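Local structure of glycosyl hydrolase, family 38 (Enterococcus faecalis, 5KBP) at residues E392-S397 and P405-N410. The protein probably hydrolyses alpha-mannosidic linkages in carbohydrates, as a metal-dependent alpha-mannosidase of glycoside hydrolase family 38. Residues are numbered along the deposited sequence; the frame is centred on the assembly and turned at random.
Sequences EAIDTS and PFVLFN
I394 and V407 meet tip to tip: the terminal CD1 of I394 comes down on the fork of the valine, 3.7 Å from V407 CG1 and equally 3.7 Å from V407 CG2. A long, branched isoleucine suits this place because the two backbones stand well apart, I394 CA and V407 CA being 8.8 Å from each other. Its extended outer arm (chi2 -179°) spans much of that gap, while the short valine offers two methyls to receive it. The second touch is looser and made at about a right angle, where T396 CB lies 4.1 Å from P405 CG and its CG2 methyl also nears that ring carbon. Proline suits its side of the touch, offering an apolar ring and having no backbone N-H to donate to a neighbouring strand. Threonine serves both needs here. Its methyl side turns to the proline, while OG1, set between the backbone N and the carbonyl carbon (chi1 51°), is hydrogen-bonded to H811 N and A809 O, which satisfies a buried hydroxyl. The I394–V407 pair is backed by S506 on strand 503-511, which both side chains touch, and by T391 of helix 362-393 against V407. The contact thus packs the turn leaving that long helix onto one face of strand 404-410, whose other face sends F406 and L408 against strand 416-430; strands 503-511 and 804-807 pair antiparallel with 404-410.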
ATOM      1  N   GLU A 392     -30.705 -11.768 -10.105  1.00 67.69           N
ATOM      2  CA  GLU A 392     -31.890 -10.942 -10.304  1.00 67.96           C
ATOM      3  C   GLU A 392     -32.658 -11.333 -11.560  1.00 70.31           C
ATOM      4  O   GLU A 392     -33.849 -11.019 -11.666  1.00 76.05           O
ATOM      5  CB  GLU A 392     -31.503  -9.464 -10.378  1.00 76.57           C
ATOM      6  CG  GLU A 392     -32.271  -8.572  -9.415  1.00 87.46           C
ATOM      7  CD  GLU A 392     -31.663  -8.553  -8.027  1.00 94.85           C
ATOM      8  OE1 GLU A 392     -30.802  -7.688  -7.766  1.00 95.37           O
ATOM      9  OE2 GLU A 392     -32.040  -9.410  -7.200  1.00 99.19           O
ATOM     10  N   ALA A 393     -32.007 -12.009 -12.508  1.00 69.99           N
ATOM     11  CA  ALA A 393     -32.643 -12.432 -13.747  1.00 68.68           C
ATOM     12  C   ALA A 393     -33.130 -13.875 -13.713  1.00 66.03           C
ATOM     13  O   ALA A 393     -33.785 -14.311 -14.665  1.00 66.59           O
ATOM     14  CB  ALA A 393     -31.676 -12.253 -14.925  1.00 62.56           C
ATOM     15  N   ILE A 394     -32.832 -14.620 -12.653  1.00 59.31           N
ATOM     16  CA  ILE A 394     -33.248 -16.015 -12.556  1.00 65.54           C
ATOM     17  C   ILE A 394     -34.694 -16.075 -12.083  1.00 70.19           C
ATOM     18  O   ILE A 394     -35.074 -15.404 -11.116  1.00 66.83           O
ATOM     19  CB  ILE A 394     -32.318 -16.796 -11.613  1.00 60.87           C
ATOM     20  CG1 ILE A 394     -30.908 -16.872 -12.202  1.00 64.68           C
ATOM     21  CG2 ILE A 394     -32.857 -18.194 -11.359  1.00 58.04           C
ATOM     22  CD1 ILE A 394     -29.931 -17.651 -11.353  1.00 60.86           C
ATOM     23  N   ASP A 395     -35.506 -16.878 -12.770  1.00 70.23           N
ATOM     24  CA  ASP A 395     -36.915 -17.030 -12.427  1.00 74.40           C
ATOM     25  C   ASP A 395     -37.061 -17.783 -11.110  1.00 68.06           C
ATOM     26  O   ASP A 395     -37.108 -19.018 -11.097  1.00 70.92           O
ATOM     27  CB  ASP A 395     -37.660 -17.758 -13.549  1.00 77.62           C
ATOM     28  CG  ASP A 395     -39.169 -17.617 -13.443  1.00 88.89           C
ATOM     29  OD1 ASP A 395     -39.670 -17.239 -12.363  1.00 91.75           O
ATOM     30  OD2 ASP A 395     -39.858 -17.891 -14.447  1.00 94.48           O
ATOM     31  N   THR A 396     -37.135 -17.051 -10.002  1.00 64.48           N
ATOM     32  CA  THR A 396     -37.279 -17.648  -8.682  1.00 64.76           C
ATOM     33  C   THR A 396     -38.730 -17.772  -8.238  1.00 68.33           C
ATOM     34  O   THR A 396     -38.988 -18.303  -7.152  1.00 70.93           O
ATOM     35  CB  THR A 396     -36.493 -16.840  -7.643  1.00 61.58           C
ATOM     36  OG1 THR A 396     -36.841 -15.453  -7.747  1.00 71.00           O
ATOM     37  CG2 THR A 396     -34.998 -17.001  -7.865  1.00 57.96           C
ATOM     38  N   SER A 397     -39.683 -17.303  -9.047  1.00 70.41           N
ATOM     39  CA  SER A 397     -41.094 -17.485  -8.727  1.00 78.27           C
ATOM     40  C   SER A 397     -41.525 -18.943  -8.798  1.00 71.74           C
ATOM     41  O   SER A 397     -42.632 -19.267  -8.353  1.00 66.88           O
ATOM     42  CB  SER A 397     -41.959 -16.641  -9.665  1.00 83.93           C
ATOM     43  OG  SER A 397     -41.739 -16.992 -11.021  1.00 88.11           O
ATOM     44  N   PRO A 405     -34.787 -18.468  -1.698  1.00 57.13           N
ATOM     45  CA  PRO A 405     -33.998 -19.133  -2.739  1.00 66.93           C
ATOM     46  C   PRO A 405     -32.551 -18.666  -2.769  1.00 64.95           C
ATOM     47  O   PRO A 405     -32.216 -17.548  -2.370  1.00 67.52           O
ATOM     48  CB  PRO A 405     -34.727 -18.742  -4.031  1.00 70.07           C
ATOM     49  CG  PRO A 405     -35.331 -17.420  -3.722  1.00 65.09           C
ATOM     50  CD  PRO A 405     -35.678 -17.433  -2.253  1.00 57.31           C
ATOM     51  N   PHE A 406     -31.688 -19.556  -3.256  1.00 55.69           N
ATOM     52  CA  PHE A 406     -30.279 -19.252  -3.453  1.00 50.17           C
ATOM     53  C   PHE A 406     -29.781 -20.021  -4.668  1.00 56.71           C
ATOM     54  O   PHE A 406     -30.360 -21.038  -5.060  1.00 60.80           O
ATOM     55  CB  PHE A 406     -29.441 -19.583  -2.209  1.00 46.90           C
ATOM     56  CG  PHE A 406     -29.520 -21.023  -1.784  1.00 53.57           C
ATOM     57  CD1 PHE A 406     -30.539 -21.460  -0.951  1.00 58.92           C
ATOM     58  CD2 PHE A 406     -28.571 -21.939  -2.209  1.00 53.18           C
ATOM     59  CE1 PHE A 406     -30.613 -22.784  -0.557  1.00 59.25           C
ATOM     60  CE2 PHE A 406     -28.640 -23.265  -1.817  1.00 50.93           C
ATOM     61  CZ  PHE A 406     -29.662 -23.687  -0.990  1.00 50.56           C
ATOM     62  N   VAL A 407     -28.694 -19.527  -5.261  1.00 50.27           N
ATOM     63  CA  VAL A 407     -28.180 -20.037  -6.528  1.00 56.56           C
ATOM     64  C   VAL A 407     -26.730 -20.469  -6.350  1.00 53.72           C
ATOM     65  O   VAL A 407     -25.937 -19.769  -5.711  1.00 52.94           O
ATOM     66  CB  VAL A 407     -28.297 -18.980  -7.647  1.00 55.27           C
ATOM     67  CG1 VAL A 407     -27.846 -19.558  -8.979  1.00 56.89           C
ATOM     68  CG2 VAL A 407     -29.724 -18.459  -7.743  1.00 52.34           C
ATOM     69  N   LEU A 408     -26.387 -21.620  -6.929  1.00 56.95           N
ATOM     70  CA  LEU A 408     -25.031 -22.156  -6.913  1.00 62.33           C
ATOM     71  C   LEU A 408     -24.450 -22.084  -8.319  1.00 62.27           C
ATOM     72  O   LEU A 408     -25.036 -22.625  -9.261  1.00 64.44           O
ATOM     73  CB  LEU A 408     -25.018 -23.598  -6.406  1.00 66.18           C
ATOM     74  CG  LEU A 408     -24.954 -23.800  -4.891  1.00 72.54           C
ATOM     75  CD1 LEU A 408     -25.186 -25.259  -4.531  1.00 72.34           C
ATOM     76  CD2 LEU A 408     -23.612 -23.322  -4.361  1.00 69.18           C
ATOM     77  N   PHE A 409     -23.300 -21.429  -8.455  1.00 54.95           N
ATOM     78  CA  PHE A 409     -22.617 -21.289  -9.733  1.00 47.85           C
ATOM     79  C   PHE A 409     -21.365 -22.154  -9.757  1.00 53.74           C
ATOM     80  O   PHE A 409     -20.600 -22.184  -8.788  1.00 64.58           O
ATOM     81  CB  PHE A 409     -22.217 -19.835  -9.999  1.00 49.44           C
ATOM     82  CG  PHE A 409     -23.375 -18.898 -10.156  1.00 51.67           C
ATOM     83  CD1 PHE A 409     -23.946 -18.292  -9.050  1.00 50.00           C
ATOM     84  CD2 PHE A 409     -23.879 -18.603 -11.412  1.00 48.11           C
ATOM     85  CE1 PHE A 409     -25.006 -17.421  -9.191  1.00 52.39           C
ATOM     86  CE2 PHE A 409     -24.940 -17.733 -11.559  1.00 53.16           C
ATOM     87  CZ  PHE A 409     -25.505 -17.141 -10.448  1.00 55.56           C
ATOM     88  N   ASN A 410     -21.161 -22.853 -10.869  1.00 49.46           N
ATOM     89  CA  ASN A 410     -19.889 -23.507 -11.164  1.00 53.70           C
ATOM     90  C   ASN A 410     -19.188 -22.623 -12.186  1.00 54.54           C
ATOM     91  O   ASN A 410     -19.561 -22.599 -13.359  1.00 58.12           O
ATOM     92  CB  ASN A 410     -20.095 -24.926 -11.685  1.00 53.98           C
ATOM     93  CG  ASN A 410     -18.780 -25.662 -11.933  1.00 52.57           C
ATOM     94  OD1 ASN A 410     -17.695 -25.115 -11.728  1.00 53.78           O
ATOM     95  ND2 ASN A 410     -18.878 -26.917 -12.359  1.00 52.52           N
TER